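Local atomic coordinates of teicoplanin pseudoaglycone deacetylases Orf2 (Actinoplanes teichomyceticus, PDB entry 3DFF), a protein that probably removes, as a zinc-dependent deacetylase, an N-acetyl group from the teicoplanin pseudoaglycone, an intermediate in lipoglycopeptide antibiotic biosynthesis. Residues R9-S14 against S142-F147; G207-S212 against T263-V268. All coordinates share one frame; numbering follows the deposited sequence.

Interaction 1: residues R9-S14 against S142-F147; sequences RLLAIS and SIIDEF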
ATOM      1  N   ARG A   9      -4.340  19.054  -3.937  1.00 32.66           N
ATOM      2  CA  ARG A   9      -3.493  18.491  -2.898  1.00 31.26           C
ATOM      3  C   ARG A   9      -3.859  17.001  -2.778  1.00 29.14           C
ATOM      4  O   ARG A   9      -4.920  16.662  -2.283  1.00 28.94           O
ATOM      5  CB  ARG A   9      -3.716  19.229  -1.573  1.00 31.46           C
ATOM      6  CG  ARG A   9      -3.243  20.698  -1.556  1.00 32.83           C
ATOM      7  CD  ARG A   9      -3.587  21.394  -0.231  1.00 33.47           C
ATOM      8  NE  ARG A   9      -4.595  22.445  -0.400  1.00 40.83           N
ATOM      9  CZ  ARG A   9      -5.916  22.254  -0.424  1.00 42.50           C
ATOM     10  NH1 ARG A   9      -6.434  21.044  -0.293  1.00 43.94           N
ATOM     11  NH2 ARG A   9      -6.732  23.284  -0.588  1.00 44.02           N
ATOM     12  N   LEU A  10      -2.975  16.135  -3.256  1.00 27.32           N
ATOM     13  CA  LEU A  10      -3.256  14.705  -3.331  1.00 26.42           C
ATOM     14  C   LEU A  10      -2.516  13.965  -2.217  1.00 24.54           C
ATOM     15  O   LEU A  10      -1.288  13.989  -2.175  1.00 25.02           O
ATOM     16  CB  LEU A  10      -2.832  14.168  -4.700  1.00 26.14           C
ATOM     17  CG  LEU A  10      -2.951  12.656  -4.958  1.00 26.84           C
ATOM     18  CD1 LEU A  10      -4.375  12.202  -4.842  1.00 27.52           C
ATOM     19  CD2 LEU A  10      -2.412  12.327  -6.326  1.00 27.15           C
ATOM     20  N   LEU A  11      -3.270  13.330  -1.323  1.00 23.17           N
ATOM     21  CA  LEU A  11      -2.669  12.511  -0.263  1.00 21.90           C
ATOM     22  C   LEU A  11      -2.867  11.041  -0.610  1.00 20.76           C
ATOM     23  O   LEU A  11      -4.009  10.573  -0.640  1.00 20.65           O
ATOM     24  CB  LEU A  11      -3.328  12.800   1.090  1.00 22.24           C
ATOM     25  CG  LEU A  11      -2.900  11.965   2.312  1.00 22.60           C
ATOM     26  CD1 LEU A  11      -1.400  12.150   2.629  1.00 23.56           C
ATOM     27  CD2 LEU A  11      -3.782  12.290   3.512  1.00 23.15           C
ATOM     28  N   ALA A  12      -1.762  10.347  -0.874  1.00 19.94           N
ATOM     29  CA  ALA A  12      -1.801   8.908  -1.092  1.00 19.35           C
ATOM     30  C   ALA A  12      -1.467   8.244   0.237  1.00 19.33           C
ATOM     31  O   ALA A  12      -0.555   8.681   0.941  1.00 20.23           O
ATOM     32  CB  ALA A  12      -0.847   8.496  -2.171  1.00 19.99           C
ATOM     33  N   ILE A  13      -2.216   7.207   0.587  1.00 17.68           N
ATOM     34  CA  ILE A  13      -1.953   6.498   1.843  1.00 17.00           C
ATOM     35  C   ILE A  13      -1.590   5.051   1.543  1.00 16.64           C
ATOM     36  O   ILE A  13      -2.446   4.253   1.169  1.00 16.60           O
ATOM     37  CB  ILE A  13      -3.146   6.603   2.782  1.00 16.99           C
ATOM     38  CG1 ILE A  13      -3.511   8.090   3.010  1.00 15.64           C
ATOM     39  CG2 ILE A  13      -2.878   5.897   4.115  1.00 18.64           C
ATOM     40  CD1 ILE A  13      -4.649   8.288   3.919  1.00 17.33           C
ATOM     41  N   SER A  14      -0.304   4.749   1.682  1.00 16.36           N
ATOM     42  CA  SER A  14       0.218   3.432   1.345  1.00 15.61           C
ATOM     43  C   SER A  14       0.304   2.554   2.597  1.00 15.70           C
ATOM     44  O   SER A  14       0.800   3.008   3.621  1.00 16.27           O
ATOM     45  CB  SER A  14       1.602   3.593   0.739  1.00 15.81           C
ATOM     46  OG  SER A  14       2.074   2.355   0.225  1.00 16.88           O
ATOM     47  N   SER A 142      -5.222  13.487  11.637  1.00 25.99           N
ATOM     48  CA  SER A 142      -4.226  14.512  11.946  1.00 27.30           C
ATOM     49  C   SER A 142      -3.539  15.002  10.681  1.00 26.99           C
ATOM     50  O   SER A 142      -3.386  16.205  10.484  1.00 27.78           O
ATOM     51  CB  SER A 142      -3.206  13.987  12.958  1.00 27.55           C
ATOM     52  OG  SER A 142      -3.864  13.676  14.170  1.00 31.63           O
ATOM     53  N   ILE A 143      -3.165  14.071   9.801  1.00 26.03           N
ATOM     54  CA  ILE A 143      -2.491  14.411   8.563  1.00 25.40           C
ATOM     55  C   ILE A 143      -3.429  15.166   7.609  1.00 25.63           C
ATOM     56  O   ILE A 143      -3.002  16.103   6.939  1.00 25.72           O
ATOM     57  CB  ILE A 143      -1.866  13.155   7.899  1.00 25.69           C
ATOM     58  CG1 ILE A 143      -0.725  12.628   8.768  1.00 24.04           C
ATOM     59  CG2 ILE A 143      -1.356  13.455   6.502  1.00 25.07           C
ATOM     60  CD1 ILE A 143      -0.420  11.160   8.534  1.00 23.32           C
ATOM     61  N   ILE A 144      -4.695  14.770   7.568  1.00 25.54           N
ATOM     62  CA  ILE A 144      -5.694  15.501   6.787  1.00 26.53           C
ATOM     63  C   ILE A 144      -5.784  16.956   7.272  1.00 27.56           C
ATOM     64  O   ILE A 144      -5.828  17.867   6.459  1.00 27.38           O
ATOM     65  CB  ILE A 144      -7.077  14.819   6.814  1.00 26.27           C
ATOM     66  CG1 ILE A 144      -7.070  13.553   5.951  1.00 25.51           C
ATOM     67  CG2 ILE A 144      -8.177  15.748   6.297  1.00 26.91           C
ATOM     68  CD1 ILE A 144      -8.251  12.646   6.205  1.00 23.32           C
ATOM     69  N   ASP A 145      -5.793  17.166   8.586  1.00 28.44           N
ATOM     70  CA  ASP A 145      -5.842  18.538   9.129  1.00 30.20           C
ATOM     71  C   ASP A 145      -4.605  19.350   8.730  1.00 30.72           C
ATOM     72  O   ASP A 145      -4.694  20.543   8.392  1.00 31.66           O
ATOM     73  CB  ASP A 145      -6.004  18.510  10.651  1.00 30.30           C
ATOM     74  CG  ASP A 145      -7.400  18.109  11.088  1.00 32.13           C
ATOM     75  OD1 ASP A 145      -8.347  18.258  10.289  1.00 32.70           O
ATOM     76  OD2 ASP A 145      -7.558  17.655  12.247  1.00 35.63           O
ATOM     77  N   GLU A 146      -3.454  18.696   8.769  1.00 31.08           N
ATOM     78  CA  GLU A 146      -2.174  19.326   8.509  1.00 31.84           C
ATOM     79  C   GLU A 146      -1.949  19.591   7.019  1.00 31.27           C
ATOM     80  O   GLU A 146      -1.487  20.668   6.632  1.00 31.82           O
ATOM     81  CB  GLU A 146      -1.066  18.434   9.072  1.00 31.90           C
ATOM     82  CG  GLU A 146       0.330  19.014   9.033  1.00 33.65           C
ATOM     83  CD  GLU A 146       1.345  18.056   9.634  1.00 33.64           C
ATOM     84  OE1 GLU A 146       0.966  17.292  10.548  1.00 36.23           O
ATOM     85  OE2 GLU A 146       2.508  18.060   9.186  1.00 38.21           O
ATOM     86  N   PHE A 147      -2.289  18.614   6.179  1.00 30.49           N
ATOM     87  CA  PHE A 147      -2.009  18.701   4.748  1.00 29.37           C
ATOM     88  C   PHE A 147      -3.178  19.250   3.924  1.00 29.20           C
ATOM     89  O   PHE A 147      -2.968  19.811   2.846  1.00 28.75           O
ATOM     90  CB  PHE A 147      -1.572  17.327   4.230  1.00 29.10           C
ATOM     91  CG  PHE A 147      -1.271  17.285   2.762  1.00 28.06           C
ATOM     92  CD1 PHE A 147      -0.148  17.925   2.242  1.00 29.07           C
ATOM     93  CD2 PHE A 147      -2.086  16.551   1.900  1.00 27.86           C
ATOM     94  CE1 PHE A 147       0.139  17.864   0.882  1.00 27.94           C
ATOM     95  CE2 PHE A 147      -1.814  16.490   0.534  1.00 28.28           C
ATOM     96  CZ  PHE A 147      -0.705  17.145   0.023  1.00 27.36           C
TER
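The carbonyl oxygen of Phe147, at the helix end, is met by Arg9 CD at 3.5 Å; the Arg9 chain passes this last helical residue and then bends at chi3 (-113°), so that the guanidinium leads away. A second carbonyl, Leu10 O, lies 3.7 Å from Phe147 CE2, set obliquely to the ring in van der Waals contact, and side-chain packing joins the two segments. Phe147 has the largest share of the buried surface. With CG anti to the backbone N (chi1 179°), its ring is carried across to the strand although CB itself leaves the helix to the side. There it meets the CB atoms of two residues on one strand face: Arg9 CB is 3.9 Å from Phe147 CE2, and Leu11 CB is 4.0 Å from the same carbon. Deeper in, the Leu11 side chain crosses that of Ile143 at about a right angle, CD2 packing 4.0 Å from Ile143 CG2; Ile144 CG1 lies 4.3 Å from Leu11 CD2. The short segments run nearly antiparallel (158°), their axes 10.4 Å apart. Helix 126-147 thus covers one sheet face, reaching Tyr41 of strand 37-42 through Ile143, whereas Leu10 and Ala12 turn to helix 19-33 on the other. Strand 151-155, which follows the helix, pairs with strand 9-14.

Interaction 2: residues G207-S212 against T263-V268; sequences GSADVS and TTWPVV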
ATOM      1  N   GLY A 207     -17.738   3.034  -6.467  1.00 25.42           N
ATOM      2  CA  GLY A 207     -18.375   3.525  -7.678  1.00 26.95           C
ATOM      3  C   GLY A 207     -17.779   2.832  -8.887  1.00 27.89           C
ATOM      4  O   GLY A 207     -17.030   1.847  -8.762  1.00 27.47           O
ATOM      5  N   SER A 208     -18.102   3.365 -10.065  1.00 29.01           N
ATOM      6  CA  SER A 208     -17.559   2.850 -11.316  1.00 29.76           C
ATOM      7  C   SER A 208     -16.045   3.045 -11.414  1.00 29.51           C
ATOM      8  O   SER A 208     -15.510   4.093 -11.030  1.00 29.74           O
ATOM      9  CB  SER A 208     -18.255   3.511 -12.511  1.00 30.00           C
ATOM     10  OG  SER A 208     -19.661   3.363 -12.404  1.00 33.28           O
ATOM     11  N   ALA A 209     -15.371   2.028 -11.931  1.00 29.00           N
ATOM     12  CA  ALA A 209     -13.929   2.064 -12.137  1.00 29.65           C
ATOM     13  C   ALA A 209     -13.521   3.168 -13.116  1.00 29.89           C
ATOM     14  O   ALA A 209     -14.263   3.495 -14.059  1.00 30.50           O
ATOM     15  CB  ALA A 209     -13.454   0.712 -12.635  1.00 29.67           C
ATOM     16  N   ASP A 210     -12.364   3.766 -12.872  1.00 29.74           N
ATOM     17  CA  ASP A 210     -11.672   4.542 -13.879  1.00 29.52           C
ATOM     18  C   ASP A 210     -10.406   3.786 -14.231  1.00 29.14           C
ATOM     19  O   ASP A 210      -9.645   3.399 -13.332  1.00 28.11           O
ATOM     20  CB  ASP A 210     -11.294   5.923 -13.363  1.00 30.48           C
ATOM     21  CG  ASP A 210     -10.448   6.706 -14.361  1.00 31.92           C
ATOM     22  OD1 ASP A 210     -11.044   7.370 -15.241  1.00 34.49           O
ATOM     23  OD2 ASP A 210      -9.196   6.675 -14.270  1.00 33.02           O
ATOM     24  N   VAL A 211     -10.178   3.575 -15.527  1.00 28.06           N
ATOM     25  CA  VAL A 211      -8.914   3.032 -15.994  1.00 27.98           C
ATOM     26  C   VAL A 211      -8.113   4.150 -16.655  1.00 27.94           C
ATOM     27  O   VAL A 211      -8.485   4.658 -17.720  1.00 27.67           O
ATOM     28  CB  VAL A 211      -9.100   1.836 -16.961  1.00 27.58           C
ATOM     29  CG1 VAL A 211      -7.749   1.352 -17.470  1.00 28.99           C
ATOM     30  CG2 VAL A 211      -9.819   0.701 -16.275  1.00 28.24           C
ATOM     31  N   SER A 212      -7.023   4.553 -16.017  1.00 27.88           N
ATOM     32  CA  SER A 212      -6.276   5.713 -16.489  1.00 27.76           C
ATOM     33  C   SER A 212      -5.533   5.396 -17.791  1.00 29.00           C
ATOM     34  O   SER A 212      -5.306   4.230 -18.135  1.00 28.34           O
ATOM     35  CB  SER A 212      -5.302   6.214 -15.420  1.00 27.65           C
ATOM     36  OG  SER A 212      -4.195   5.340 -15.277  1.00 25.86           O
ATOM     37  N   THR A 263      -6.049   1.195 -12.572  1.00 21.85           N
ATOM     38  CA  THR A 263      -7.457   1.149 -12.196  1.00 21.99           C
ATOM     39  C   THR A 263      -7.669   1.696 -10.781  1.00 21.86           C
ATOM     40  O   THR A 263      -6.983   1.271  -9.841  1.00 21.79           O
ATOM     41  CB  THR A 263      -7.984  -0.292 -12.318  1.00 22.82           C
ATOM     42  OG1 THR A 263      -7.850  -0.716 -13.689  1.00 24.30           O
ATOM     43  CG2 THR A 263      -9.440  -0.405 -11.911  1.00 22.38           C
ATOM     44  N   THR A 264      -8.619   2.625 -10.653  1.00 21.50           N
ATOM     45  CA  THR A 264      -9.040   3.159  -9.360  1.00 21.62           C
ATOM     46  C   THR A 264     -10.573   3.233  -9.277  1.00 21.83           C
ATOM     47  O   THR A 264     -11.253   3.290 -10.305  1.00 22.14           O
ATOM     48  CB  THR A 264      -8.439   4.571  -9.084  1.00 21.95           C
ATOM     49  OG1 THR A 264      -8.917   5.523 -10.058  1.00 22.36           O
ATOM     50  CG2 THR A 264      -6.914   4.548  -9.089  1.00 23.31           C
ATOM     51  N   TRP A 265     -11.119   3.227  -8.062  1.00 20.82           N
ATOM     52  CA  TRP A 265     -12.558   3.339  -7.875  1.00 21.52           C
ATOM     53  C   TRP A 265     -12.832   4.435  -6.874  1.00 21.74           C
ATOM     54  O   TRP A 265     -12.117   4.537  -5.868  1.00 21.22           O
ATOM     55  CB  TRP A 265     -13.145   2.066  -7.289  1.00 21.59           C
ATOM     56  CG  TRP A 265     -13.003   0.846  -8.115  1.00 22.03           C
ATOM     57  CD1 TRP A 265     -13.886   0.371  -9.042  1.00 23.33           C
ATOM     58  CD2 TRP A 265     -11.921  -0.091  -8.068  1.00 22.15           C
ATOM     59  NE1 TRP A 265     -13.415  -0.805  -9.581  1.00 23.00           N
ATOM     60  CE2 TRP A 265     -12.211  -1.109  -9.003  1.00 22.41           C
ATOM     61  CE3 TRP A 265     -10.736  -0.170  -7.323  1.00 21.78           C
ATOM     62  CZ2 TRP A 265     -11.354  -2.196  -9.219  1.00 22.40           C
ATOM     63  CZ3 TRP A 265      -9.883  -1.259  -7.532  1.00 22.51           C
ATOM     64  CH2 TRP A 265     -10.202  -2.253  -8.476  1.00 23.21           C
ATOM     65  N   PRO A 266     -13.884   5.241  -7.105  1.00 22.06           N
ATOM     66  CA  PRO A 266     -14.254   6.179  -6.041  1.00 22.32           C
ATOM     67  C   PRO A 266     -14.986   5.410  -4.955  1.00 22.29           C
ATOM     68  O   PRO A 266     -15.638   4.408  -5.252  1.00 22.90           O
ATOM     69  CB  PRO A 266     -15.206   7.142  -6.751  1.00 22.88           C
ATOM     70  CG  PRO A 266     -15.850   6.288  -7.829  1.00 22.37           C
ATOM     71  CD  PRO A 266     -14.771   5.339  -8.285  1.00 22.46           C
ATOM     72  N   VAL A 267     -14.861   5.845  -3.702  1.00 21.85           N
ATOM     73  CA  VAL A 267     -15.620   5.250  -2.621  1.00 21.69           C
ATOM     74  C   VAL A 267     -16.712   6.229  -2.213  1.00 22.10           C
ATOM     75  O   VAL A 267     -16.430   7.391  -1.894  1.00 22.93           O
ATOM     76  CB  VAL A 267     -14.767   4.964  -1.374  1.00 22.38           C
ATOM     77  CG1 VAL A 267     -15.576   4.143  -0.385  1.00 21.57           C
ATOM     78  CG2 VAL A 267     -13.530   4.214  -1.775  1.00 21.54           C
ATOM     79  N   VAL A 268     -17.941   5.750  -2.240  1.00 21.25           N
ATOM     80  CA  VAL A 268     -19.088   6.586  -1.911  1.00 21.71           C
ATOM     81  C   VAL A 268     -19.894   5.921  -0.801  1.00 21.45           C
ATOM     82  O   VAL A 268     -19.634   4.771  -0.424  1.00 22.11           O
ATOM     83  CB  VAL A 268     -19.935   6.864  -3.172  1.00 21.35           C
ATOM     84  CG1 VAL A 268     -19.086   7.536  -4.256  1.00 21.47           C
ATOM     85  CG2 VAL A 268     -20.569   5.554  -3.684  1.00 21.74           C
TER
HETATM   86  O   HOH W   1      -7.595   5.499 -12.429  1.00 24.78           O
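Trp265 turns its CG anti to its own carbonyl carbon (chi1 -62°), and the indole meets the outer strand at Ala209 while Thr263 CG2 lies against one ring face, 3.8 Å above the plane and offset toward the rim. Ala209 CB approaches Trp265 NE1 to 3.4 Å, and Gly207 O comes to the ring edge at CD1, near the plane. On the same face as Thr263, Val211 CG2 packs against Thr263 OG1. The backbones are joined by a pair of reciprocal bonds between Asp210 and Thr264: Asp210 N to Thr264 O is 2.8 Å, and Thr264 N to Asp210 O is 3.0 Å. Gly207 N to Pro266 O (2.8 Å) adds a third, almost straight at the hydrogen (177°). From Gly207 to Asp210 the outer strand advances three residues while its partner covers two, Thr264 to Pro266, so one extra residue is accommodated around Ser208. Pro266 has no N-H to offer there, and its CD lies 3.1 Å from Ser208 O. On the Asp210-Thr264 face, a water gives a hydrogen bond to Asp210 OD2 and also bonds Thr264 OG1, both at 2.7 Å; that hydroxyl is further held by Arg183. Such an antiparallel pair, interrupted on its outer strand, forms one border of this mixed sheet, with 204-211 outermost and 263-269 joining it to strand 182-185.

Both contacts belong to one mixed sheet of a Rossmann-like fold, their centres about 19 Å apart and their nearest atoms about 9 Å apart, without touching. They follow in series: interaction 1 closes at residue 147, before interaction 2 opens at 207. Strands 151-155 and 182-185 lie between strand 9-14 and strand 263-269. The modes differ: 9-14 with 142-147 packs a helix on the sheet's parallel part, whereas 207-212 with 263-268 is edge pairing in the antiparallel part. Zinc ligands His16 and Asp19 come just after strand 9-14, so the first contact lies on the strand leading into the metal site.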